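Long-range contacts in fructose 1-phosphate kinase (Staphylococcus aureus, PDB 2JG5), which probably phosphorylates fructose 1-phosphate to fructose 1,6-bisphosphate at the expense of ATP, as a sugar kinase of the PfkB family: residues A253-G258 against K267-A272; G276-F281 against D289-I294; Q115-I120 against A145-I150; K121-E126 against T154-V159. All coordinates share one frame; numbering follows the deposited sequence.

In the fold
The four contacts mark two regions of a PfkB-family α/β fold. Along the chain contacts 3 and 4 come first and interleave: 115-120, 121-126, 145-150, 154-159. Their centres lie 10 Å apart, and A148 and I147 pack on L158, so helices 110-120 and 143-154 and the connections into strands 128-132 and 157-161 form one packed region. Contacts 1 and 2 follow in series, 12 Å apart between centres, and share helix 265-280. The regions meet where V256 of helix 247-260 touches V159 of the parallel sheet, linking contacts 1 and 4. Contacts 2 and 3, centres 33 Å apart, lie on opposite sides of the chain's centre.

Contact 1: residues A253-G258 against K267-A272; sequences AGMVAG and KAFQQA
G254 and G258 face A272 and A268 across an antiparallel helical hairpin, made by helices 247-260 and 265-280, in which a GxxxG sequence packs on an AxxxA sequence. The short axes come within 7.0 Å at a crossing angle of 150°. The CA atoms come nearest at G254 and A272, 3.8 Å apart, so backbone lies directly on backbone. One turn along, the methyl of A268 presses on the bare chain of G258, CB to CA 3.8 Å.

M255 and Q271 flank this seam on opposite sides. The side chain of M255 leaves with CG anti to the backbone N (chi1 -173°) and bends at chi2, which carries the sulfur across to the other helix. There SD rests 3.6 Å from F269 CA and lies near the plane of the F269 ring, at its edge and not over a face. Closer to the root, M255 CB meets A272 CB at 3.7 Å. The F269 ring itself leads off to I215, I232 and A234 of strands 214-217 and 230-235.

On the other flank, the OE1 of Q271 is bonded to K295 NZ, which is consistent with the amide being held with NE2 toward helix 247-260. NE2 gives a weak hydrogen bond of 3.5 Å to G254 O, with 156° at the hydrogen. That oxygen also accepts the helical bond from G258 N, so two donors converge on it, Q271 NE2 and G258 N standing 3.4 Å apart.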
loop_
_atom_site.group_PDB
_atom_site.type_symbol
_atom_site.label_atom_id
_atom_site.label_comp_id
_atom_site.label_asym_id
_atom_site.label_seq_id
_atom_site.Cartn_x
_atom_site.Cartn_y
_atom_site.Cartn_z
ATOM N N ALA A 253 18.886 -15.007 -13.909
ATOM C CA ALA A 253 18.834 -16.095 -12.914
ATOM C C ALA A 253 19.142 -17.477 -13.513
ATOM O O ALA A 253 19.818 -18.278 -12.896
ATOM C CB ALA A 253 17.472 -16.112 -12.188
ATOM N N GLY A 254 18.629 -17.752 -14.705
ATOM C CA GLY A 254 18.919 -19.010 -15.400
ATOM C C GLY A 254 20.402 -19.207 -15.654
ATOM O O GLY A 254 20.944 -20.299 -15.434
ATOM N N MET A 255 21.061 -18.138 -16.099
ATOM C CA MET A 255 22.482 -18.189 -16.443
ATOM C C MET A 255 23.341 -18.386 -15.205
ATOM O O MET A 255 24.237 -19.235 -15.194
ATOM C CB MET A 255 22.904 -16.917 -17.188
ATOM C CG MET A 255 24.331 -16.976 -17.735
ATOM S SD MET A 255 24.488 -18.055 -19.188
ATOM C CE MET A 255 26.273 -18.083 -19.362
ATOM N N VAL A 256 23.061 -17.602 -14.162
ATOM C CA VAL A 256 23.782 -17.730 -12.902
ATOM C C VAL A 256 23.589 -19.124 -12.301
ATOM O O VAL A 256 24.570 -19.761 -11.925
ATOM C CB VAL A 256 23.395 -16.631 -11.889
ATOM C CG1 VAL A 256 24.132 -16.839 -10.588
ATOM C CG2 VAL A 256 23.711 -15.241 -12.458
ATOM N N ALA A 257 22.342 -19.608 -12.251
ATOM C CA ALA A 257 22.057 -20.931 -11.678
ATOM C C ALA A 257 22.826 -22.034 -12.401
ATOM O O ALA A 257 23.357 -22.939 -11.753
ATOM C CB ALA A 257 20.592 -21.232 -11.686
ATOM N N GLY A 258 22.876 -21.942 -13.734
ATOM C CA GLY A 258 23.632 -22.875 -14.576
ATOM C C GLY A 258 25.106 -22.939 -14.201
ATOM O O GLY A 258 25.619 -24.016 -13.904
ATOM N N LYS A 267 24.880 -24.873 -21.935
ATOM C CA LYS A 267 23.669 -25.350 -21.284
ATOM C C LYS A 267 23.135 -24.347 -20.275
ATOM O O LYS A 267 21.916 -24.209 -20.126
ATOM C CB LYS A 267 23.905 -26.713 -20.644
ATOM C CG LYS A 267 24.097 -27.823 -21.668
ATOM C CD LYS A 267 22.765 -28.324 -22.171
ATOM C CE LYS A 267 22.917 -29.154 -23.424
ATOM N NZ LYS A 267 21.785 -30.103 -23.512
ATOM N N ALA A 268 24.046 -23.649 -19.595
ATOM C CA ALA A 268 23.678 -22.561 -18.679
ATOM C C ALA A 268 22.928 -21.483 -19.444
ATOM O O ALA A 268 21.911 -20.968 -18.972
ATOM C CB ALA A 268 24.902 -21.985 -18.012
ATOM N N PHE A 269 23.431 -21.168 -20.638
ATOM C CA PHE A 269 22.825 -20.175 -21.529
ATOM C C PHE A 269 21.454 -20.651 -22.005
ATOM O O PHE A 269 20.481 -19.890 -21.954
ATOM C CB PHE A 269 23.762 -19.871 -22.704
ATOM C CG PHE A 269 23.246 -18.811 -23.659
ATOM C CD1 PHE A 269 22.816 -17.563 -23.193
ATOM C CD2 PHE A 269 23.236 -19.050 -25.032
ATOM C CE1 PHE A 269 22.356 -16.584 -24.083
ATOM C CE2 PHE A 269 22.794 -18.071 -25.928
ATOM C CZ PHE A 269 22.347 -16.845 -25.453
ATOM N N GLN A 270 21.383 -21.908 -22.448
ATOM C CA GLN A 270 20.109 -22.566 -22.757
ATOM C C GLN A 270 19.092 -22.445 -21.609
ATOM O O GLN A 270 17.931 -22.085 -21.841
ATOM C CB GLN A 270 20.342 -24.045 -23.071
ATOM C CG GLN A 270 19.170 -24.716 -23.744
ATOM C CD GLN A 270 19.278 -26.224 -23.741
ATOM O OE1 GLN A 270 19.771 -26.827 -22.782
ATOM N NE2 GLN A 270 18.805 -26.844 -24.803
ATOM N N GLN A 271 19.534 -22.757 -20.388
ATOM C CA GLN A 271 18.717 -22.595 -19.181
ATOM C C GLN A 271 18.266 -21.137 -19.017
ATOM O O GLN A 271 17.109 -20.871 -18.701
ATOM C CB GLN A 271 19.497 -23.061 -17.942
ATOM C CG GLN A 271 18.818 -22.789 -16.609
ATOM C CD GLN A 271 19.117 -23.856 -15.589
ATOM O OE1 GLN A 271 18.486 -24.912 -15.581
ATOM N NE2 GLN A 271 20.086 -23.590 -14.710
ATOM N N ALA A 272 19.191 -20.211 -19.268
ATOM C CA ALA A 272 18.947 -18.780 -19.194
ATOM C C ALA A 272 17.804 -18.342 -20.113
ATOM O O ALA A 272 16.873 -17.660 -19.667
ATOM C CB ALA A 272 20.221 -18.024 -19.509
#

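Contact 2: residues G276-F281 against D289-I294; sequences GTATAF and DAIEKI
I294 reaches A278 because its CG1 stands anti to the carbonyl carbon (chi1 -72°) and the chain then runs out extended (chi2 -161°), sending CD1 straight at the partner helix. T277 is turned to match: with chi1 at -55° its CG2 is anti to the backbone N and faces I294, while OG1 stays back to bond V273 O one turn earlier in its own helix.

The terminal methyl of I294 therefore serves three residues. CD1 lies 3.6 Å from A278 CA, close in on the backbone, and 3.8 Å from T277 CG2. It also meets the ring of F281, 3.7 Å from CD2, approaching at a slant. One face of that ring lies over the backbone carbonyl of T277, whose O is 3.6 Å above the plane and displaced toward the rim. The second branch of I294, CG2, lies 4.0 Å from T277 CB.

The methyl of A278 sits against three residues of the other helix. Its CB has A290 CB at 4.0 Å and I291 CG1 at 4.1 Å, and I294 CD1 completes the set. The shortest links of the pair are all apolar. Nearby, T279 OG1 bonds S250 OG, which ties the same turn of helix 265-280 to helix 247-260.

F281 is where the chain leaves helical angles, and helix 288-295 returns across the one just ended, their short axes 8.7 Å apart; it then leads to strand 299-303, an outermost strand of the antiparallel sheet. This is a helix-loop-helix pair in the C-terminal part of the ribokinase-like fold, the second helix packing obliquely back on the end of the first.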
loop_
_atom_site.group_PDB
_atom_site.type_symbol
_atom_site.label_atom_id
_atom_site.label_comp_id
_atom_site.label_asym_id
_atom_site.label_seq_id
_atom_site.Cartn_x
_atom_site.Cartn_y
_atom_site.Cartn_z
ATOM N N GLY A 276 13.731 -17.024 -19.260
ATOM C CA GLY A 276 13.163 -15.783 -19.763
ATOM C C GLY A 276 11.962 -16.008 -20.659
ATOM O O GLY A 276 11.029 -15.206 -20.673
ATOM N N THR A 277 11.994 -17.106 -21.407
ATOM C CA THR A 277 10.881 -17.485 -22.260
ATOM C C THR A 277 9.705 -17.946 -21.416
ATOM O O THR A 277 8.596 -17.434 -21.569
ATOM C CB THR A 277 11.280 -18.580 -23.254
ATOM O OG1 THR A 277 12.427 -18.141 -23.989
ATOM C CG2 THR A 277 10.132 -18.876 -24.234
ATOM N N ALA A 278 9.959 -18.900 -20.521
ATOM C CA ALA A 278 8.925 -19.462 -19.652
ATOM C C ALA A 278 8.173 -18.401 -18.818
ATOM O O ALA A 278 6.947 -18.468 -18.686
ATOM C CB ALA A 278 9.519 -20.541 -18.767
ATOM N N THR A 279 8.910 -17.427 -18.291
ATOM C CA THR A 279 8.348 -16.249 -17.615
ATOM C C THR A 279 7.438 -15.461 -18.544
ATOM O O THR A 279 6.281 -15.189 -18.202
ATOM C CB THR A 279 9.470 -15.319 -17.073
ATOM O OG1 THR A 279 10.186 -16.004 -16.052
ATOM C CG2 THR A 279 8.897 -14.033 -16.486
ATOM N N ALA A 280 7.964 -15.116 -19.722
ATOM C CA ALA A 280 7.198 -14.423 -20.768
ATOM C C ALA A 280 5.847 -15.085 -21.055
ATOM O O ALA A 280 4.853 -14.394 -21.289
ATOM C CB ALA A 280 8.022 -14.305 -22.044
ATOM N N PHE A 281 5.820 -16.418 -21.003
ATOM C CA PHE A 281 4.621 -17.213 -21.271
ATOM C C PHE A 281 3.748 -17.434 -20.029
ATOM O O PHE A 281 2.954 -18.373 -19.990
ATOM C CB PHE A 281 5.012 -18.582 -21.857
ATOM C CG PHE A 281 5.614 -18.527 -23.240
ATOM C CD1 PHE A 281 5.572 -17.360 -24.012
ATOM C CD2 PHE A 281 6.196 -19.673 -23.790
ATOM C CE1 PHE A 281 6.125 -17.328 -25.303
ATOM C CE2 PHE A 281 6.743 -19.663 -25.077
ATOM C CZ PHE A 281 6.713 -18.485 -25.837
ATOM N N ASP A 289 8.703 -26.491 -13.853
ATOM C CA ASP A 289 8.270 -27.375 -14.937
ATOM C C ASP A 289 8.086 -26.663 -16.270
ATOM O O ASP A 289 8.261 -27.272 -17.320
ATOM C CB ASP A 289 6.988 -28.125 -14.563
ATOM C CG ASP A 289 7.203 -29.122 -13.438
ATOM O OD1 ASP A 289 8.317 -29.140 -12.855
ATOM O OD2 ASP A 289 6.258 -29.881 -13.138
ATOM N N ALA A 290 7.722 -25.381 -16.224
ATOM C CA ALA A 290 7.658 -24.565 -17.439
ATOM C C ALA A 290 9.059 -24.346 -18.005
ATOM O O ALA A 290 9.264 -24.404 -19.215
ATOM C CB ALA A 290 6.968 -23.235 -17.170
ATOM N N ILE A 291 10.014 -24.111 -17.108
ATOM C CA ILE A 291 11.407 -23.890 -17.480
ATOM C C ILE A 291 11.999 -25.134 -18.141
ATOM O O ILE A 291 12.588 -25.036 -19.216
ATOM C CB ILE A 291 12.266 -23.454 -16.256
ATOM C CG1 ILE A 291 11.866 -22.043 -15.791
ATOM C CG2 ILE A 291 13.771 -23.542 -16.580
ATOM C CD1 ILE A 291 12.341 -21.668 -14.377
ATOM N N GLU A 292 11.832 -26.290 -17.500
ATOM C CA GLU A 292 12.384 -27.555 -17.994
ATOM C C GLU A 292 11.761 -27.966 -19.314
ATOM O O GLU A 292 12.460 -28.405 -20.227
ATOM C CB GLU A 292 12.191 -28.682 -16.978
ATOM C CG GLU A 292 12.874 -28.445 -15.645
ATOM C CD GLU A 292 14.362 -28.175 -15.775
ATOM O OE1 GLU A 292 14.990 -28.727 -16.696
ATOM O OE2 GLU A 292 14.903 -27.417 -14.945
ATOM N N LYS A 293 10.442 -27.824 -19.398
ATOM C CA LYS A 293 9.695 -28.066 -20.626
ATOM C C LYS A 293 10.288 -27.239 -21.749
ATOM O O LYS A 293 10.525 -27.755 -22.837
ATOM C CB LYS A 293 8.227 -27.689 -20.419
ATOM C CG LYS A 293 7.290 -28.027 -21.574
ATOM C CD LYS A 293 5.856 -28.207 -21.060
ATOM C CE LYS A 293 5.694 -29.516 -20.265
ATOM N NZ LYS A 293 4.333 -29.683 -19.683
ATOM N N ILE A 294 10.561 -25.968 -21.462
ATOM C CA ILE A 294 11.001 -25.021 -22.481
ATOM C C ILE A 294 12.453 -25.203 -22.946
ATOM O O ILE A 294 12.731 -25.029 -24.128
ATOM C CB ILE A 294 10.679 -23.550 -22.092
ATOM C CG1 ILE A 294 9.167 -23.324 -22.201
ATOM C CG2 ILE A 294 11.462 -22.562 -22.960
ATOM C CD1 ILE A 294 8.747 -21.886 -22.292
#

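Contact 3: residues Q115-I120 against A145-I150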
loop_
_atom_site.group_PDB
_atom_site.type_symbol
_atom_site.label_atom_id
_atom_site.label_comp_id
_atom_site.label_asym_id
_atom_site.label_seq_id
_atom_site.Cartn_x
_atom_site.Cartn_y
_atom_site.Cartn_z
ATOM N N GLN A 115 26.807 1.056 4.398
ATOM C CA GLN A 115 26.479 -0.257 4.969
ATOM C C GLN A 115 26.358 -1.369 3.914
ATOM O O GLN A 115 26.798 -2.494 4.149
ATOM C CB GLN A 115 25.165 -0.197 5.750
ATOM C CG GLN A 115 25.214 0.510 7.079
ATOM C CD GLN A 115 23.865 0.517 7.778
ATOM O OE1 GLN A 115 23.237 -0.536 7.957
ATOM N NE2 GLN A 115 23.411 1.697 8.180
ATOM N N LEU A 116 25.745 -1.051 2.771
ATOM C CA LEU A 116 25.613 -2.002 1.667
ATOM C C LEU A 116 26.970 -2.388 1.102
ATOM O O LEU A 116 27.243 -3.570 0.907
ATOM C CB LEU A 116 24.726 -1.443 0.543
ATOM C CG LEU A 116 24.708 -2.231 -0.771
ATOM C CD1 LEU A 116 24.238 -3.668 -0.516
ATOM C CD2 LEU A 116 23.830 -1.557 -1.827
ATOM N N LEU A 117 27.800 -1.385 0.830
ATOM C CA LEU A 117 29.174 -1.593 0.383
ATOM C C LEU A 117 29.998 -2.426 1.365
ATOM O O LEU A 117 30.866 -3.199 0.945
ATOM C CB LEU A 117 29.876 -0.252 0.171
ATOM C CG LEU A 117 29.347 0.732 -0.868
ATOM C CD1 LEU A 117 30.287 1.938 -0.943
ATOM C CD2 LEU A 117 29.169 0.059 -2.245
ATOM N N GLN A 118 29.744 -2.250 2.661
ATOM C CA GLN A 118 30.458 -3.016 3.683
ATOM C C GLN A 118 30.136 -4.502 3.560
ATOM O O GLN A 118 30.986 -5.344 3.849
ATOM C CB GLN A 118 30.159 -2.501 5.102
ATOM C CG GLN A 118 30.878 -3.265 6.243
ATOM C CD GLN A 118 32.379 -3.004 6.302
ATOM O OE1 GLN A 118 32.860 -1.970 5.839
ATOM N NE2 GLN A 118 33.124 -3.940 6.885
ATOM N N GLN A 119 28.917 -4.811 3.120
ATOM C CA GLN A 119 28.511 -6.190 2.874
ATOM C C GLN A 119 29.211 -6.767 1.657
ATOM O O GLN A 119 29.577 -7.943 1.649
ATOM C CB GLN A 119 27.005 -6.291 2.676
ATOM C CG GLN A 119 26.206 -5.985 3.912
ATOM C CD GLN A 119 24.731 -6.150 3.681
ATOM O OE1 GLN A 119 24.223 -5.847 2.599
ATOM N NE2 GLN A 119 24.024 -6.639 4.699
ATOM N N ILE A 120 29.380 -5.947 0.620
ATOM C CA ILE A 120 30.063 -6.389 -0.592
ATOM C C ILE A 120 31.548 -6.594 -0.299
ATOM O O ILE A 120 32.185 -7.461 -0.896
ATOM C CB ILE A 120 29.878 -5.399 -1.764
ATOM C CG1 ILE A 120 28.401 -4.983 -1.916
ATOM C CG2 ILE A 120 30.473 -5.967 -3.072
ATOM C CD1 ILE A 120 27.402 -6.111 -2.226
ATOM N N ALA A 145 29.346 1.164 -10.092
ATOM C CA ALA A 145 30.796 1.181 -10.125
ATOM C C ALA A 145 31.407 1.013 -8.740
ATOM O O ALA A 145 32.458 0.397 -8.600
ATOM C CB ALA A 145 31.293 2.485 -10.755
ATOM N N GLN A 146 30.762 1.593 -7.737
ATOM C CA GLN A 146 31.228 1.529 -6.352
ATOM C C GLN A 146 31.140 0.101 -5.812
ATOM O O GLN A 146 31.971 -0.330 -5.012
ATOM C CB GLN A 146 30.435 2.490 -5.460
ATOM C CG GLN A 146 30.621 3.987 -5.784
ATOM C CD GLN A 146 30.222 4.892 -4.612
ATOM O OE1 GLN A 146 30.192 4.452 -3.459
ATOM N NE2 GLN A 146 29.913 6.152 -4.905
ATOM N N ILE A 147 30.132 -0.633 -6.276
ATOM C CA ILE A 147 30.010 -2.046 -5.965
ATOM C C ILE A 147 31.061 -2.811 -6.784
ATOM O O ILE A 147 31.879 -3.556 -6.221
ATOM C CB ILE A 147 28.550 -2.542 -6.198
ATOM C CG1 ILE A 147 27.661 -2.102 -5.027
ATOM C CG2 ILE A 147 28.493 -4.063 -6.388
ATOM C CD1 ILE A 147 26.187 -1.931 -5.384
ATOM N N ALA A 148 31.075 -2.571 -8.097
ATOM C CA ALA A 148 31.957 -3.295 -9.023
ATOM C C ALA A 148 33.423 -3.249 -8.605
ATOM O O ALA A 148 34.180 -4.209 -8.787
ATOM C CB ALA A 148 31.794 -2.754 -10.426
ATOM N N GLN A 149 33.804 -2.125 -8.022
ATOM C CA GLN A 149 35.167 -1.884 -7.603
ATOM C C GLN A 149 35.602 -2.705 -6.391
ATOM O O GLN A 149 36.785 -3.034 -6.241
ATOM C CB GLN A 149 35.291 -0.422 -7.275
ATOM C CG GLN A 149 36.667 0.073 -7.294
ATOM C CD GLN A 149 36.695 1.476 -6.844
ATOM O OE1 GLN A 149 35.848 1.887 -6.036
ATOM N NE2 GLN A 149 37.659 2.250 -7.357
ATOM N N ILE A 150 34.644 -2.989 -5.518
ATOM C CA ILE A 150 34.863 -3.820 -4.348
ATOM C C ILE A 150 35.002 -5.296 -4.742
ATOM O O ILE A 150 35.877 -6.005 -4.226
ATOM C CB ILE A 150 33.719 -3.652 -3.318
ATOM C CG1 ILE A 150 33.738 -2.235 -2.722
ATOM C CG2 ILE A 150 33.832 -4.704 -2.211
ATOM C CD1 ILE A 150 32.540 -1.922 -1.828
#
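L117 and I120 meet I147 and I150 in a layer made mainly of apolar side chains between two nearly parallel helices, whose short axes run 9.6 Å apart at 26°. I150 touches both L117 and I120, one branch to each. Its CD1 comes to 3.7 Å from L117 CB and also rests on the backbone, 3.5 Å from L117 O. Its CG2 meets I120 CG2 at 3.7 Å and lies against the carbonyl of I120. With CG1 anti to the carbonyl carbon (chi1 -67°) the two branches of I150 diverge along the partner helix, and the side chains of L117 and I120 cross that of I150 at about a right angle.

Next to I150, I147 CG1 lies 3.8 Å from L117 CD2, and L116 CD2 reaches I147 CD1 more distantly at 4.3 Å. The other methyl of L117, CD1, abuts Q146 OE1 at 3.6 Å, and this amide also bonds D142 OD2 through NE2, consistent with its being held in place.

Farther out, the same residues meet the parallel sheet: I147 on L158, I120 on L56 and L116 on I81. The arrangement is the helix of a β-α-β crossover (128-132, 143-154, 157-161) packed beside helix 110-120, which precedes its first strand, on the central sheet of the ribokinase-like fold.

Contact 4: residues K121-E126 against T154-V159; sequences KNTTSE and TGAKLV
T123 OG1 is held between T154 OG1, which donates to it at 2.7 Å, and the carbonyl of I120, to which T123 in turn is bonded. Each threonine places its hydroxyl between the backbone N and the carbonyl carbon (chi1 55° for T123, 66° for T154), and this points the two hydroxyl oxygens at each other across the two segments. T154 OG1 also receives a weak bond of 3.4 Å from A156 N, so a chain of polar groups runs from the end of one helix through two hydroxyls into the next loop. The remaining branch of T154, CG2, leans on the backbone, 3.6 Å from K121 O.

Here the two connections from helix to strand that enter neighbouring strands of the central parallel sheet meet, in the α/β ribokinase-like fold. The segment 121-126 leads from helix 110-120 to strand 128-132, and 154-159 leads from helix 143-154 to strand 157-161, with K157 bonded through the backbone to D127 and V129. Helix 143-154 ends at T154, and G155, with phi 101°, is the first residue to leave it and turns the chain toward strand 157-161.

S125 packs against that turn, its OG 3.5 Å from G155 CA, while its own CA makes a CA-H...O contact of 3.6 Å with G155 O. The methyl of A156 lies against the 121-126 segment, CB 3.3 Å from T124 O. K157 begins with CG anti to the carbonyl carbon and then folds at each later torsion, which lays its CE 3.5 Å from S125 O.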
loop_
_atom_site.group_PDB
_atom_site.type_symbol
_atom_site.label_atom_id
_atom_site.label_comp_id
_atom_site.label_asym_id
_atom_site.label_seq_id
_atom_site.Cartn_x
_atom_site.Cartn_y
_atom_site.Cartn_z
ATOM N N LYS A 121 32.082 -5.790 0.625
ATOM C CA LYS A 121 33.451 -5.953 1.111
ATOM C C LYS A 121 33.725 -7.308 1.771
ATOM O O LYS A 121 34.885 -7.735 1.848
ATOM C CB LYS A 121 33.835 -4.810 2.062
ATOM C CG LYS A 121 34.264 -3.540 1.333
ATOM C CD LYS A 121 34.316 -2.312 2.239
ATOM C CE LYS A 121 34.517 -1.049 1.392
ATOM N NZ LYS A 121 34.348 0.217 2.172
ATOM N N ASN A 122 32.677 -7.984 2.238
ATOM C CA ASN A 122 32.853 -9.258 2.937
ATOM C C ASN A 122 32.689 -10.484 2.055
ATOM O O ASN A 122 32.688 -11.613 2.556
ATOM C CB ASN A 122 31.945 -9.338 4.163
ATOM C CG ASN A 122 32.356 -8.357 5.255
ATOM O OD1 ASN A 122 33.522 -8.306 5.654
ATOM N ND2 ASN A 122 31.397 -7.576 5.745
ATOM N N THR A 123 32.586 -10.254 0.745
ATOM C CA THR A 123 32.527 -11.330 -0.243
ATOM C C THR A 123 33.896 -11.974 -0.514
ATOM O O THR A 123 34.951 -11.417 -0.182
ATOM C CB THR A 123 31.896 -10.875 -1.600
ATOM O OG1 THR A 123 32.602 -9.739 -2.116
ATOM C CG2 THR A 123 30.432 -10.536 -1.433
ATOM N N THR A 124 33.856 -13.161 -1.112
ATOM C CA THR A 124 35.058 -13.930 -1.419
ATOM C C THR A 124 35.045 -14.305 -2.901
ATOM O O THR A 124 34.031 -14.089 -3.603
ATOM C CB THR A 124 35.140 -15.215 -0.559
ATOM O OG1 THR A 124 34.005 -16.038 -0.838
ATOM C CG2 THR A 124 35.147 -14.878 0.943
ATOM N N SER A 125 36.155 -14.873 -3.372
ATOM C CA SER A 125 36.301 -15.218 -4.790
ATOM C C SER A 125 35.243 -16.191 -5.298
ATOM O O SER A 125 34.957 -16.237 -6.501
ATOM C CB SER A 125 37.698 -15.771 -5.077
ATOM O OG SER A 125 38.606 -14.712 -5.332
ATOM N N GLU A 126 34.662 -16.956 -4.373
ATOM C CA GLU A 126 33.680 -17.992 -4.698
ATOM C C GLU A 126 32.251 -17.461 -4.853
ATOM O O GLU A 126 31.355 -18.192 -5.289
ATOM C CB GLU A 126 33.705 -19.076 -3.619
ATOM C CG GLU A 126 34.838 -20.072 -3.763
ATOM C CD GLU A 126 34.800 -21.153 -2.690
ATOM O OE1 GLU A 126 34.284 -20.887 -1.574
ATOM O OE2 GLU A 126 35.295 -22.267 -2.968
ATOM N N THR A 154 37.627 -8.128 -3.959
ATOM C CA THR A 154 37.295 -9.348 -3.212
ATOM C C THR A 154 37.477 -10.587 -4.070
ATOM O O THR A 154 37.821 -11.653 -3.555
ATOM C CB THR A 154 35.886 -9.340 -2.576
ATOM O OG1 THR A 154 34.877 -9.342 -3.595
ATOM C CG2 THR A 154 35.702 -8.133 -1.654
ATOM N N GLY A 155 37.277 -10.437 -5.374
ATOM C CA GLY A 155 37.392 -11.554 -6.306
ATOM C C GLY A 155 36.053 -12.147 -6.725
ATOM O O GLY A 155 36.017 -13.021 -7.593
ATOM N N ALA A 156 34.960 -11.688 -6.110
ATOM C CA ALA A 156 33.615 -12.196 -6.432
ATOM C C ALA A 156 33.197 -11.847 -7.854
ATOM O O ALA A 156 33.477 -10.745 -8.345
ATOM C CB ALA A 156 32.559 -11.699 -5.423
ATOM N N LYS A 157 32.534 -12.801 -8.505
ATOM C CA LYS A 157 31.976 -12.605 -9.844
ATOM C C LYS A 157 30.888 -11.556 -9.790
ATOM O O LYS A 157 29.920 -11.715 -9.051
ATOM C CB LYS A 157 31.390 -13.910 -10.391
ATOM C CG LYS A 157 32.419 -14.923 -10.844
ATOM C CD LYS A 157 33.105 -15.605 -9.670
ATOM C CE LYS A 157 34.616 -15.682 -9.896
ATOM N NZ LYS A 157 34.991 -16.547 -11.058
ATOM N N LEU A 158 31.055 -10.487 -10.561
ATOM C CA LEU A 158 30.032 -9.455 -10.655
ATOM C C LEU A 158 29.154 -9.610 -11.897
ATOM O O LEU A 158 29.647 -9.658 -13.022
ATOM C CB LEU A 158 30.637 -8.053 -10.604
ATOM C CG LEU A 158 29.587 -6.944 -10.732
ATOM C CD1 LEU A 158 28.867 -6.659 -9.393
ATOM C CD2 LEU A 158 30.235 -5.703 -11.278
ATOM N N VAL A 159 27.845 -9.679 -11.664
ATOM C CA VAL A 159 26.843 -9.773 -12.728
ATOM C C VAL A 159 25.968 -8.522 -12.726
ATOM O O VAL A 159 25.422 -8.131 -11.691
ATOM C CB VAL A 159 25.964 -11.012 -12.535
ATOM C CG1 VAL A 159 24.896 -11.074 -13.594
ATOM C CG2 VAL A 159 26.822 -12.283 -12.527
#